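Local coordinates for structure-specific endonuclease subunit SLX1 (Candida glabrata, PDB 4XLG), which probably acts as the catalytic subunit of the SLX1-SLX4 endonuclease, which cuts branched DNA near junctions with single-stranded DNA during repair and recombination, at residues Ile19-Ser24 with Lys53-Arg58; Arg72-Gln77 with Asn120-Tyr125; His131-Lys136 with Ser162-Ala167; Asn217-Cys222 with Val250-Cys255. The protein carries 1 engineered substitution. All blocks are in the same frame, centred on the assembly; numbering follows the deposited sequence. Where two conformers were deposited one is given.

Contact 1: Ile19-Ser24 with Lys53-Arg58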
loop_
_atom_site.group_PDB
_atom_site.type_symbol
_atom_site.label_atom_id
_atom_site.label_comp_id
_atom_site.label_asym_id
_atom_site.label_seq_id
_atom_site.Cartn_x
_atom_site.Cartn_y
_atom_site.Cartn_z
ATOM N N ILE B 19 9.329 5.371 -24.846
ATOM C CA ILE B 19 10.018 4.357 -25.666
ATOM C C ILE B 19 11.045 4.965 -26.601
ATOM O O ILE B 19 12.170 4.477 -26.706
ATOM C CB ILE B 19 8.944 3.505 -26.434
ATOM C CG1 ILE B 19 8.164 2.735 -25.352
ATOM C CG2 ILE B 19 9.591 2.520 -27.448
ATOM C CD1 ILE B 19 6.752 2.222 -25.900
ATOM N N SER B 20 10.694 6.051 -27.247
ATOM C CA SER B 20 11.633 6.702 -28.176
ATOM C C SER B 20 12.613 7.619 -27.424
ATOM O O SER B 20 13.784 7.704 -27.809
ATOM C CB SER B 20 10.831 7.503 -29.237
ATOM O OG SER B 20 11.682 8.113 -30.199
ATOM N N LYS B 21 12.132 8.367 -26.427
ATOM C CA LYS B 21 12.997 9.398 -25.770
ATOM C C LYS B 21 13.408 8.783 -24.440
ATOM O O LYS B 21 12.773 8.977 -23.424
ATOM C CB LYS B 21 12.221 10.726 -25.569
ATOM C CG LYS B 21 11.991 11.342 -26.946
ATOM C CD LYS B 21 11.323 12.740 -26.967
ATOM C CE LYS B 21 12.272 13.800 -26.717
ATOM N NZ LYS B 21 11.708 15.132 -27.170
ATOM N N ARG B 22 14.492 8.018 -24.466
ATOM C CA ARG B 22 14.660 7.083 -23.367
ATOM C C ARG B 22 15.145 7.736 -22.065
ATOM O O ARG B 22 15.166 7.052 -21.047
ATOM C CB ARG B 22 15.614 6.006 -23.785
ATOM C CG ARG B 22 14.942 5.310 -24.994
ATOM C CD ARG B 22 15.515 4.017 -25.157
ATOM N NE ARG B 22 15.344 3.130 -24.010
ATOM C CZ ARG B 22 14.185 2.717 -23.494
ATOM N NH1 ARG B 22 13.042 3.206 -23.908
ATOM N NH2 ARG B 22 14.188 1.813 -22.515
ATOM N N GLN B 23 15.513 9.022 -22.112
ATOM C CA GLN B 23 15.800 9.771 -20.859
ATOM C C GLN B 23 14.561 10.471 -20.310
ATOM O O GLN B 23 14.666 11.156 -19.300
ATOM C CB GLN B 23 16.934 10.809 -21.064
ATOM C CG GLN B 23 18.175 10.092 -21.536
ATOM C CD GLN B 23 19.330 11.030 -21.921
ATOM O OE1 GLN B 23 19.817 11.768 -21.098
ATOM N NE2 GLN B 23 19.760 10.977 -23.176
ATOM N N SER B 24 13.393 10.307 -20.944
ATOM C CA SER B 24 12.143 10.917 -20.405
ATOM C C SER B 24 11.373 9.930 -19.554
ATOM O O SER B 24 11.084 8.812 -19.980
ATOM C CB SER B 24 11.177 11.445 -21.503
ATOM O OG SER B 24 11.805 12.529 -22.255
ATOM N N LYS B 53 0.354 18.196 -29.894
ATOM C CA LYS B 53 1.254 17.773 -30.977
ATOM C C LYS B 53 2.243 16.701 -30.491
ATOM O O LYS B 53 2.732 16.718 -29.358
ATOM C CB LYS B 53 2.020 18.964 -31.561
ATOM N N ARG B 54 2.523 15.735 -31.342
ATOM C CA ARG B 54 3.384 14.658 -30.898
ATOM C C ARG B 54 4.843 14.967 -31.233
ATOM O O ARG B 54 5.174 15.388 -32.327
ATOM C CB ARG B 54 2.934 13.336 -31.506
ATOM C CG ARG B 54 1.519 12.967 -31.055
ATOM C CD ARG B 54 1.218 11.520 -31.331
ATOM N NE ARG B 54 0.040 11.075 -30.598
ATOM C CZ ARG B 54 -0.051 9.890 -30.007
ATOM N NH1 ARG B 54 0.957 9.041 -30.075
ATOM N NH2 ARG B 54 -1.155 9.557 -29.354
ATOM N N ASP B 55 5.712 14.756 -30.247
ATOM C CA ASP B 55 7.141 14.990 -30.479
ATOM C C ASP B 55 7.938 13.694 -30.307
ATOM O O ASP B 55 9.165 13.730 -30.274
ATOM C CB ASP B 55 7.668 16.071 -29.546
ATOM C CG ASP B 55 7.768 15.616 -28.092
ATOM O OD1 ASP B 55 7.255 14.563 -27.681
ATOM O OD2 ASP B 55 8.400 16.360 -27.317
ATOM N N GLY B 56 7.227 12.578 -30.248
ATOM C CA GLY B 56 7.804 11.259 -30.037
ATOM C C GLY B 56 7.964 10.844 -28.571
ATOM O O GLY B 56 8.443 9.752 -28.297
ATOM N N THR B 57 7.567 11.681 -27.615
ATOM C CA THR B 57 7.587 11.234 -26.217
ATOM C C THR B 57 6.625 10.044 -26.021
ATOM O O THR B 57 6.990 9.000 -25.462
ATOM C CB THR B 57 7.184 12.350 -25.270
ATOM O OG1 THR B 57 8.141 13.409 -25.407
ATOM C CG2 THR B 57 7.253 11.876 -23.853
ATOM N N ARG B 58 5.400 10.200 -26.498
ATOM C CA ARG B 58 4.508 9.024 -26.630
ATOM C C ARG B 58 4.908 8.123 -27.815
ATOM O O ARG B 58 5.340 8.598 -28.875
ATOM C CB ARG B 58 3.074 9.525 -26.848
ATOM C CG ARG B 58 2.556 10.362 -25.695
ATOM C CD ARG B 58 1.274 11.000 -26.274
ATOM N NE ARG B 58 0.577 11.778 -25.288
ATOM C CZ ARG B 58 0.818 13.062 -25.028
ATOM N NH1 ARG B 58 1.818 13.697 -25.654
ATOM N NH2 ARG B 58 0.054 13.698 -24.145
HETATM O O HOH W 1 8.025 6.977 -27.644
HETATM O O HOH W 2 11.162 15.435 -30.107
HETATM O O HOH W 3 9.919 14.088 -23.455
#

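Contact 2: Arg72-Gln77 with Asn120-Tyr125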
loop_
_atom_site.group_PDB
_atom_site.type_symbol
_atom_site.label_atom_id
_atom_site.label_comp_id
_atom_site.label_asym_id
_atom_site.label_seq_id
_atom_site.Cartn_x
_atom_site.Cartn_y
_atom_site.Cartn_z
ATOM N N ARG B 72 -5.824 5.859 -1.327
ATOM C CA ARG B 72 -5.365 6.809 -2.370
ATOM C C ARG B 72 -4.424 7.838 -1.711
ATOM O O ARG B 72 -3.433 8.230 -2.293
ATOM C CB ARG B 72 -6.598 7.529 -2.975
ATOM C CG ARG B 72 -6.283 8.672 -3.965
ATOM C CD ARG B 72 -7.600 9.402 -4.331
ATOM N NE ARG B 72 -7.267 10.766 -4.702
ATOM C CZ ARG B 72 -7.439 11.829 -3.928
ATOM N NH1 ARG B 72 -8.046 11.725 -2.742
ATOM N NH2 ARG B 72 -7.043 13.014 -4.381
ATOM N N ILE B 73 -4.773 8.269 -0.498
ATOM C CA ILE B 73 -3.929 9.263 0.179
ATOM C C ILE B 73 -2.496 8.732 0.298
ATOM O O ILE B 73 -1.526 9.449 0.051
ATOM C CB ILE B 73 -4.449 9.601 1.612
ATOM C CG1 ILE B 73 -5.833 10.245 1.538
ATOM C CG2 ILE B 73 -3.452 10.524 2.345
ATOM C CD1 ILE B 73 -5.864 11.444 0.604
ATOM N N ALA B 74 -2.365 7.505 0.789
ATOM C CA ALA B 74 -1.010 6.912 0.937
ATOM C C ALA B 74 -0.266 6.800 -0.378
ATOM O O ALA B 74 0.949 7.028 -0.426
ATOM C CB ALA B 74 -1.095 5.504 1.596
ATOM N N ALA B 75 -0.962 6.405 -1.454
ATOM C CA ALA B 75 -0.314 6.317 -2.776
ATOM C C ALA B 75 0.189 7.695 -3.193
ATOM O O ALA B 75 1.253 7.844 -3.768
ATOM C CB ALA B 75 -1.323 5.785 -3.841
ATOM N N LEU B 76 -0.636 8.717 -2.968
ATOM C CA LEU B 76 -0.210 10.083 -3.363
ATOM C C LEU B 76 0.986 10.545 -2.530
ATOM O O LEU B 76 1.879 11.246 -3.008
ATOM C CB LEU B 76 -1.370 11.084 -3.154
ATOM C CG LEU B 76 -2.498 10.911 -4.182
ATOM C CD1 LEU B 76 -3.784 11.690 -3.785
ATOM C CD2 LEU B 76 -1.984 11.315 -5.565
ATOM N N GLN B 77 0.981 10.208 -1.250
ATOM C CA GLN B 77 2.157 10.516 -0.426
ATOM C C GLN B 77 3.422 9.901 -1.006
ATOM O O GLN B 77 4.468 10.577 -1.059
ATOM C CB GLN B 77 1.978 10.034 1.018
ATOM C CG GLN B 77 0.899 10.792 1.749
ATOM C CD GLN B 77 0.605 10.154 3.088
ATOM O OE1 GLN B 77 0.186 9.005 3.160
ATOM N NE2 GLN B 77 0.878 10.885 4.154
ATOM N N ASN B 120 11.410 3.307 4.396
ATOM C CA ASN B 120 11.013 4.341 5.357
ATOM C C ASN B 120 9.936 3.815 6.316
ATOM O O ASN B 120 9.038 3.060 5.878
ATOM C CB ASN B 120 10.493 5.563 4.587
ATOM C CG ASN B 120 9.744 6.524 5.473
ATOM O OD1 ASN B 120 8.551 6.371 5.671
ATOM N ND2 ASN B 120 10.437 7.526 6.000
ATOM N N GLU B 121 9.997 4.261 7.578
ATOM C CA GLU B 121 9.130 3.754 8.637
ATOM C C GLU B 121 7.641 3.769 8.240
ATOM O O GLU B 121 6.880 2.809 8.461
ATOM C CB GLU B 121 9.353 4.589 9.940
ATOM C CG GLU B 121 9.278 6.142 9.691
ATOM C CD GLU B 121 9.848 7.006 10.824
ATOM O OE1 GLU B 121 10.351 6.454 11.843
ATOM O OE2 GLU B 121 9.787 8.254 10.689
ATOM N N TYR B 122 7.234 4.861 7.622
ATOM C CA TYR B 122 5.830 5.051 7.259
ATOM C C TYR B 122 5.333 4.055 6.211
ATOM O O TYR B 122 4.287 3.403 6.359
ATOM C CB TYR B 122 5.645 6.485 6.761
ATOM C CG TYR B 122 4.204 6.765 6.362
ATOM C CD1 TYR B 122 3.195 6.837 7.340
ATOM C CD2 TYR B 122 3.877 6.960 5.033
ATOM C CE1 TYR B 122 1.871 7.093 7.008
ATOM C CE2 TYR B 122 2.539 7.218 4.663
ATOM C CZ TYR B 122 1.547 7.286 5.668
ATOM O OH TYR B 122 0.248 7.538 5.301
ATOM N N PHE B 123 6.082 3.915 5.125
ATOM C CA PHE B 123 5.619 3.012 4.075
ATOM C C PHE B 123 5.880 1.535 4.406
ATOM O O PHE B 123 5.246 0.659 3.840
ATOM C CB PHE B 123 6.270 3.385 2.745
ATOM C CG PHE B 123 5.869 4.752 2.277
ATOM C CD1 PHE B 123 4.544 4.991 1.830
ATOM C CD2 PHE B 123 6.803 5.808 2.284
ATOM C CE1 PHE B 123 4.168 6.284 1.421
ATOM C CE2 PHE B 123 6.425 7.103 1.883
ATOM C CZ PHE B 123 5.116 7.341 1.449
ATOM N N ARG B 124 6.823 1.259 5.309
ATOM C CA ARG B 124 7.081 -0.123 5.742
ATOM C C ARG B 124 5.848 -0.823 6.273
ATOM O O ARG B 124 5.688 -2.006 6.072
ATOM C CB ARG B 124 8.157 -0.177 6.840
ATOM C CG ARG B 124 9.521 -0.406 6.249
ATOM C CD ARG B 124 10.581 -0.478 7.429
ATOM N NE ARG B 124 11.950 -0.568 6.925
ATOM N N TYR B 125 4.972 -0.087 6.953
ATOM C CA TYR B 125 3.742 -0.700 7.474
ATOM C C TYR B 125 2.828 -1.274 6.390
ATOM O O TYR B 125 1.951 -2.088 6.660
ATOM C CB TYR B 125 2.960 0.333 8.280
ATOM C CG TYR B 125 3.547 0.664 9.603
ATOM C CD1 TYR B 125 3.416 -0.221 10.667
ATOM C CD2 TYR B 125 4.198 1.896 9.831
ATOM C CE1 TYR B 125 3.893 0.107 11.923
ATOM C CE2 TYR B 125 4.720 2.214 11.067
ATOM C CZ TYR B 125 4.589 1.308 12.097
ATOM O OH TYR B 125 5.015 1.603 13.348
#

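Contact 3: His131-Lys136 with Ser162-Ala167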
loop_
_atom_site.group_PDB
_atom_site.type_symbol
_atom_site.label_atom_id
_atom_site.label_comp_id
_atom_site.label_asym_id
_atom_site.label_seq_id
_atom_site.Cartn_x
_atom_site.Cartn_y
_atom_site.Cartn_z
ATOM N N HIS B 131 6.594 -4.060 -8.633
ATOM C CA HIS B 131 6.456 -4.959 -9.780
ATOM C C HIS B 131 7.147 -4.346 -11.002
ATOM O O HIS B 131 6.833 -3.188 -11.352
ATOM C CB HIS B 131 4.981 -5.162 -10.156
ATOM C CG HIS B 131 4.824 -6.085 -11.333
ATOM N ND1 HIS B 131 4.839 -7.461 -11.211
ATOM C CD2 HIS B 131 4.760 -5.828 -12.672
ATOM C CE1 HIS B 131 4.773 -8.015 -12.410
ATOM N NE2 HIS B 131 4.702 -7.044 -13.312
ATOM N N PHE B 132 8.021 -5.120 -11.657
ATOM C CA PHE B 132 8.651 -4.679 -12.924
ATOM C C PHE B 132 8.026 -5.309 -14.158
ATOM O O PHE B 132 7.763 -6.515 -14.183
ATOM C CB PHE B 132 10.165 -5.038 -12.913
ATOM C CG PHE B 132 10.903 -4.256 -11.893
ATOM C CD1 PHE B 132 11.310 -2.949 -12.199
ATOM C CD2 PHE B 132 11.164 -4.777 -10.632
ATOM C CE1 PHE B 132 11.995 -2.156 -11.251
ATOM C CE2 PHE B 132 11.894 -4.017 -9.665
ATOM C CZ PHE B 132 12.296 -2.692 -9.966
ATOM N N PHE B 133 7.782 -4.487 -15.173
ATOM C CA PHE B 133 7.287 -4.970 -16.453
ATOM C C PHE B 133 8.414 -5.103 -17.443
ATOM O O PHE B 133 8.234 -5.595 -18.581
ATOM C CB PHE B 133 6.274 -3.996 -17.022
ATOM C CG PHE B 133 5.070 -3.811 -16.139
ATOM C CD1 PHE B 133 4.078 -4.831 -16.092
ATOM C CD2 PHE B 133 4.925 -2.647 -15.362
ATOM C CE1 PHE B 133 2.935 -4.656 -15.287
ATOM C CE2 PHE B 133 3.771 -2.449 -14.546
ATOM C CZ PHE B 133 2.769 -3.460 -14.516
ATOM N N ASN B 134 9.575 -4.617 -17.028
ATOM C CA ASN B 134 10.761 -4.666 -17.906
ATOM C C ASN B 134 11.914 -5.237 -17.108
ATOM O O ASN B 134 12.233 -4.731 -16.017
ATOM C CB ASN B 134 11.122 -3.258 -18.451
ATOM C CG ASN B 134 12.296 -3.306 -19.455
ATOM O OD1 ASN B 134 13.436 -3.584 -19.070
ATOM N ND2 ASN B 134 12.003 -3.070 -20.755
ATOM N N GLN B 135 12.510 -6.309 -17.608
ATOM C CA GLN B 135 13.560 -7.025 -16.886
ATOM C C GLN B 135 14.881 -6.245 -16.832
ATOM O O GLN B 135 15.643 -6.385 -15.870
ATOM C CB GLN B 135 13.801 -8.403 -17.527
ATOM C CG GLN B 135 14.949 -9.221 -16.901
ATOM C CD GLN B 135 16.297 -8.988 -17.574
ATOM O OE1 GLN B 135 16.374 -8.760 -18.781
ATOM N NE2 GLN B 135 17.367 -9.040 -16.785
ATOM N N LYS B 136 15.196 -5.478 -17.893
ATOM C CA LYS B 136 16.411 -4.671 -17.835
ATOM C C LYS B 136 16.283 -3.590 -16.759
ATOM O O LYS B 136 17.288 -3.270 -16.077
ATOM C CB LYS B 136 16.754 -4.034 -19.195
ATOM C CG LYS B 136 17.175 -5.078 -20.209
ATOM C CD LYS B 136 18.560 -5.658 -19.852
ATOM C CE LYS B 136 18.933 -6.823 -20.751
ATOM N NZ LYS B 136 20.322 -7.358 -20.438
ATOM N N SER B 162 8.356 -8.329 -7.741
ATOM C CA SER B 162 7.939 -9.303 -8.739
ATOM C C SER B 162 8.315 -8.792 -10.127
ATOM O O SER B 162 8.589 -7.600 -10.316
ATOM C CB SER B 162 6.431 -9.611 -8.637
ATOM O OG SER B 162 5.659 -8.416 -8.648
ATOM N N LEU B 163 8.323 -9.729 -11.074
ATOM C CA LEU B 163 8.724 -9.425 -12.461
ATOM C C LEU B 163 7.754 -10.140 -13.381
ATOM O O LEU B 163 7.482 -11.350 -13.189
ATOM C CB LEU B 163 10.171 -9.897 -12.734
ATOM C CG LEU B 163 10.637 -9.779 -14.200
ATOM C CD1 LEU B 163 10.862 -8.317 -14.574
ATOM C CD2 LEU B 163 11.971 -10.602 -14.387
ATOM N N SER B 164 7.212 -9.414 -14.349
ATOM C CA SER B 164 6.240 -10.016 -15.260
ATOM C C SER B 164 6.777 -11.241 -15.959
ATOM O O SER B 164 7.910 -11.247 -16.404
ATOM C CB SER B 164 5.821 -9.010 -16.332
ATOM O OG SER B 164 4.840 -8.123 -15.854
ATOM N N GLN B 165 5.950 -12.269 -16.065
ATOM C CA GLN B 165 6.258 -13.330 -17.008
ATOM C C GLN B 165 6.319 -12.655 -18.388
ATOM O O GLN B 165 5.455 -11.822 -18.717
ATOM C CB GLN B 165 5.188 -14.414 -16.961
ATOM C CG GLN B 165 5.417 -15.523 -17.963
ATOM C CD GLN B 165 4.669 -16.764 -17.545
ATOM O OE1 GLN B 165 3.467 -16.706 -17.274
ATOM N NE2 GLN B 165 5.380 -17.885 -17.432
ATOM N N ASP B 166 7.316 -12.999 -19.191
ATOM C CA ASP B 166 7.480 -12.376 -20.521
ATOM C C ASP B 166 7.721 -10.855 -20.460
ATOM O O ASP B 166 7.389 -10.132 -21.391
ATOM C CB ASP B 166 6.257 -12.644 -21.410
ATOM C CG ASP B 166 5.970 -14.118 -21.581
ATOM O OD1 ASP B 166 6.924 -14.931 -21.695
ATOM O OD2 ASP B 166 4.761 -14.443 -21.579
ATOM N N ALA B 167 8.300 -10.377 -19.358
ATOM C CA ALA B 167 8.761 -8.978 -19.262
ATOM C C ALA B 167 9.614 -8.618 -20.472
ATOM O O ALA B 167 10.400 -9.457 -20.986
ATOM C CB ALA B 167 9.586 -8.762 -17.971
#

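Contact 4: Asn217-Cys222 with Val250-Cys255. With ZN (zinc ion), chain C.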
loop_
_atom_site.group_PDB
_atom_site.type_symbol
_atom_site.label_atom_id
_atom_site.label_comp_id
_atom_site.label_asym_id
_atom_site.label_seq_id
_atom_site.Cartn_x
_atom_site.Cartn_y
_atom_site.Cartn_z
ATOM N N ASN B 217 -17.824 -21.127 12.294
ATOM C CA ASN B 217 -16.466 -20.845 12.716
ATOM C C ASN B 217 -16.476 -20.118 14.055
ATOM O O ASN B 217 -17.428 -19.399 14.359
ATOM C CB ASN B 217 -15.736 -19.998 11.664
ATOM C CG ASN B 217 -15.387 -20.788 10.439
ATOM O OD1 ASN B 217 -14.549 -21.680 10.496
ATOM N ND2 ASN B 217 -16.048 -20.492 9.325
ATOM N N THR B 218 -15.414 -20.283 14.842
ATOM C CA THR B 218 -15.291 -19.562 16.104
ATOM C C THR B 218 -13.980 -18.782 16.134
ATOM O O THR B 218 -13.041 -19.106 15.390
ATOM C CB THR B 218 -15.338 -20.493 17.315
ATOM O OG1 THR B 218 -14.338 -21.503 17.165
ATOM C CG2 THR B 218 -16.717 -21.142 17.461
ATOM N N CYS B 219 -13.914 -17.759 16.986
ATOM C CA CYS B 219 -12.753 -16.863 16.969
ATOM C C CYS B 219 -11.579 -17.592 17.614
ATOM O O CYS B 219 -11.705 -18.139 18.720
ATOM C CB CYS B 219 -13.056 -15.548 17.691
ATOM S SG CYS B 219 -11.582 -14.564 18.152
ATOM N N GLN B 220 -10.448 -17.614 16.911
ATOM C CA GLN B 220 -9.245 -18.261 17.433
ATOM C C GLN B 220 -8.951 -17.903 18.901
ATOM O O GLN B 220 -8.513 -18.756 19.652
ATOM C CB GLN B 220 -8.029 -17.900 16.571
ATOM C CG GLN B 220 -6.685 -18.355 17.162
ATOM C CD GLN B 220 -6.354 -19.818 16.875
ATOM O OE1 GLN B 220 -6.982 -20.469 16.037
ATOM N NE2 GLN B 220 -5.358 -20.336 17.573
ATOM N N PHE B 221 -9.209 -16.651 19.294
ATOM C CA PHE B 221 -8.847 -16.153 20.635
ATOM C C PHE B 221 -9.991 -16.091 21.646
ATOM O O PHE B 221 -9.826 -16.550 22.767
ATOM C CB PHE B 221 -8.204 -14.765 20.511
ATOM C CG PHE B 221 -7.158 -14.707 19.453
ATOM C CD1 PHE B 221 -5.881 -15.203 19.693
ATOM C CD2 PHE B 221 -7.463 -14.233 18.203
ATOM C CE1 PHE B 221 -4.930 -15.196 18.694
ATOM C CE2 PHE B 221 -6.502 -14.199 17.187
ATOM C CZ PHE B 221 -5.240 -14.682 17.434
ATOM N N CYS B 222 -11.152 -15.547 21.275
ATOM C CA CYS B 222 -12.225 -15.394 22.274
ATOM C C CYS B 222 -13.293 -16.490 22.172
ATOM O O CYS B 222 -14.170 -16.594 23.041
ATOM C CB CYS B 222 -12.887 -14.024 22.142
ATOM S SG CYS B 222 -14.107 -13.926 20.814
ATOM N N VAL B 250 -9.292 -18.155 11.741
ATOM C CA VAL B 250 -10.216 -17.036 11.617
ATOM C C VAL B 250 -10.404 -16.416 13.008
ATOM O O VAL B 250 -10.421 -17.133 13.997
ATOM C CB VAL B 250 -11.568 -17.494 11.005
ATOM C CG1 VAL B 250 -12.216 -18.594 11.847
ATOM C CG2 VAL B 250 -12.510 -16.324 10.799
ATOM N N SER B 251 -10.524 -15.091 13.095
ATOM C CA SER B 251 -10.750 -14.432 14.391
ATOM C C SER B 251 -11.529 -13.117 14.198
ATOM O O SER B 251 -11.701 -12.640 13.071
ATOM C CB SER B 251 -9.401 -14.133 15.088
ATOM O OG SER B 251 -8.724 -13.120 14.351
ATOM N N HIS B 252 -11.972 -12.522 15.297
ATOM C CA HIS B 252 -12.334 -11.103 15.282
ATOM C C HIS B 252 -11.096 -10.302 14.975
ATOM O O HIS B 252 -10.031 -10.624 15.499
ATOM C CB HIS B 252 -12.943 -10.703 16.647
ATOM C CG HIS B 252 -14.259 -11.363 16.904
ATOM N ND1 HIS B 252 -14.465 -12.241 17.942
ATOM C CD2 HIS B 252 -15.428 -11.315 16.218
ATOM C CE1 HIS B 252 -15.700 -12.708 17.889
ATOM N NE2 HIS B 252 -16.301 -12.163 16.846
ATOM N N LEU B 253 -11.221 -9.245 14.165
ATOM C CA LEU B 253 -10.086 -8.364 13.911
ATOM C C LEU B 253 -9.522 -7.789 15.224
ATOM O O LEU B 253 -8.291 -7.746 15.425
ATOM C CB LEU B 253 -10.478 -7.207 12.984
ATOM C CG LEU B 253 -9.310 -6.298 12.548
ATOM C CD1 LEU B 253 -8.199 -7.077 11.794
ATOM C CD2 LEU B 253 -9.813 -5.108 11.694
ATOM N N ALA B 254 -10.409 -7.332 16.107
ATOM C CA ALA B 254 -9.948 -6.791 17.395
ATOM C C ALA B 254 -9.179 -7.825 18.192
ATOM O O ALA B 254 -8.182 -7.497 18.851
ATOM C CB ALA B 254 -11.119 -6.262 18.236
ATOM N N CYS B 255 -9.648 -9.069 18.163
ATOM C CA CYS B 255 -8.973 -10.130 18.898
ATOM C C CYS B 255 -7.583 -10.435 18.323
ATOM O O CYS B 255 -6.630 -10.664 19.078
ATOM C CB CYS B 255 -9.847 -11.385 18.915
ATOM S SG CYS B 255 -11.341 -11.064 19.913
HETATM ZN ZN ZN C . -12.754 -12.888 19.174
HETATM O O HOH W 4 -9.119 -20.116 14.160
#

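Contact 1: Ile19-Ser24 with Lys53-Arg58
K21 lies against G56 and T57 where two loops of the GIY-YIG domain meet. One loop joins strand 12-18 to strand 25-30. The other leads into strand 60-67. The tight part is at G56. Its phi of 88° is a backbone shape suited to glycine, and the chain there comes close to the loop at S20: S20 CB is 3.4 Å from G56 O. K21 then runs across T57 with its aliphatic part, K21 CD lying 3.6 Å from T57 OG1. A bend at chi3 (81°) turns the amine round to D55. The salt bridge it makes is long, 3.5 Å from K21 NZ to D55 OD2.

On the looser solvent side, waters bridge the two loops. One joins K21 NZ to D55 O. A second donates to T57 OG1 and is hydrogen-bonded to S24 OG at 2.7 Å. A third takes the N-H of S20 and lies 2.9 Å from G56 O. D55 itself is held by its own loop. D55 OD1 accepts from T57 N (2.9 Å), which makes an Asx turn, and also from T57 OG1. Nearby, S18 OG bonds to both K21 N and T57 O. Most of the polar links between the two segments thus go through water, and the one direct charge pair is long.

Contact 2: Arg72-Gln77 with Asn120-Tyr125
Helix 72-84 and the short helix 121-124 come closest at A74 and F123, whose CA atoms are 8.3 Å apart. Helix 72-84 belongs to the GIY-YIG domain. The short helix is weakly bonded and has N120 as its N-cap: N120 OD1 accepts from Y122 N at 2.8 Å. Two aromatic side chains of this turn reach across to the longer helix.

F123 meets the helix with its ring edge. F123 CE1 is 3.8 Å from A74 O, and F123 CZ is 3.9 Å from Q77 C. One face of the F123 ring is occupied by Y122, whose CD2 lies 3.6 Å above the F123 plane and over its centre. The edge of the Y122 ring thus lies on the face of the F123 ring. F78 meets F123 edge-to-face, and the Y90 ring meets it too.

Y122 has CG anti to the backbone N (chi1 -180°), which directs its ring toward Q77. The Q77 chain is extended beyond CG and brings its amide to the ring edge. Amide and ring planes stand 79° apart. The partner protein chain closes in here too: an apolar side chain of that chain packs on Q77, and its backbone lies against Y122. The single polar link across the contact is short: Y122 OH donates to Q77 OE1 at 2.6 Å, in the carbonyl plane and on a lone pair, with a C=O...O angle of 125°.

Contact 3: His131-Lys136 with Ser162-Ala167
The H131 ring is held at both nitrogens by serines of the neighbouring strand. H131 ND1 pairs with S162 OG at 2.9 Å, and H131 NE2 pairs with S164 OG at 2.8 Å. In each pair either atom could be the donor. Both hydroxyls lie at the ring edge, in its plane, so together they fix the ring's rotation. CG of H131 is anti to the backbone N (chi1 -180°), which brings the ring alongside the serines. H131 CD2 also sits 3.4 Å above one face of the F133 ring, near its rim.

The backbone between the strands is satisfied in parallel register. F132 N donates to S162 O at 2.9 Å, and S164 N donates to F132 O at 3.0 Å. On the other flank, H131 and F133 bond to I65 and V63 of strand 60-67. N134 caps helix 135-143: its OD1 takes V137 N and, weakly, K136 N. Its ND2 goes to E61 OE2 and T169 O. A type II turn closes with A167 N on S164 O at 3.1 Å.

On the face of F132 and L163, F132 CB meets L163 CD1 at 3.7 Å, and V137 and E138 of helix 135-143 pack there. Helix 176-213 covers the face of H131. Two neighbouring parallel strands, 129-132 and 160-168, with helix 135-143 between them in the chain form a beta-alpha-beta crossover.

Contact 4: Asn217-Cys222 with Val250-Cys255
C219 SG is unusually heavily engaged: it binds zinc and also accepts backbone N-H groups from both segments. H252 N reaches it across the contact at 3.5 Å. From its own loop, C222 N reaches C219 SG at 3.3 Å with an almost straight N-H...S angle of 179°, and F221 N adds a weak bond. The two bonds from its own loop are the pattern of a CxxC zinc knuckle; the one from H252 is added across the contact.

The zinc ion is bound by C219 SG at 2.3 Å, C222 SG at 2.4 Å, H252 ND1 at 2.2 Å and C255 SG at 2.4 Å. C222 SG sits at the edge of the H252 ring. H252 is also the N-cap of helix 253-260, so strand end and helix start each give ligands.

Beside the metal, Q220 N donates to V250 O at 3.0 Å, in the carbonyl plane. A water joins Q220 OE1 to V250 N. The F221 ring lies against C255, with C255 O over one face, toward the rim, and Q220 CG over the opposite face. S251 CB lies at its edge, 3.6 Å from F221 CE2. Y259 also meets this ring.

The second zinc is held by C242, C247, C279 and C282. The two ligand sets alternate along the chain, as in the cross-brace of RING-type domains. The N-H groups around C219 SG would probably spread its thiolate charge and steady the zinc-bound sulfur.

In the fold
The four contacts follow in series from the N terminus; none nests in or crosses another. Contact 1 closes the loop from 19 to 58 and brings the loop between strands 12-18 and 25-30 against the loop that leads into strand 60-67. Contact 2 closes 72 to 125 and sets helix 72-84 against helix 121-124, beside the partner chain. Soon after, contact 3 closes 131 to 167 and adds the parallel edge strand 160-168 to the same sheet. The long helix 176-213 then runs to the zinc-binding domain. There contact 4 closes 217 to 255, its centre 54 Å from that of contact 1. The chain between its two segments includes C242 and C247 of the other zinc site.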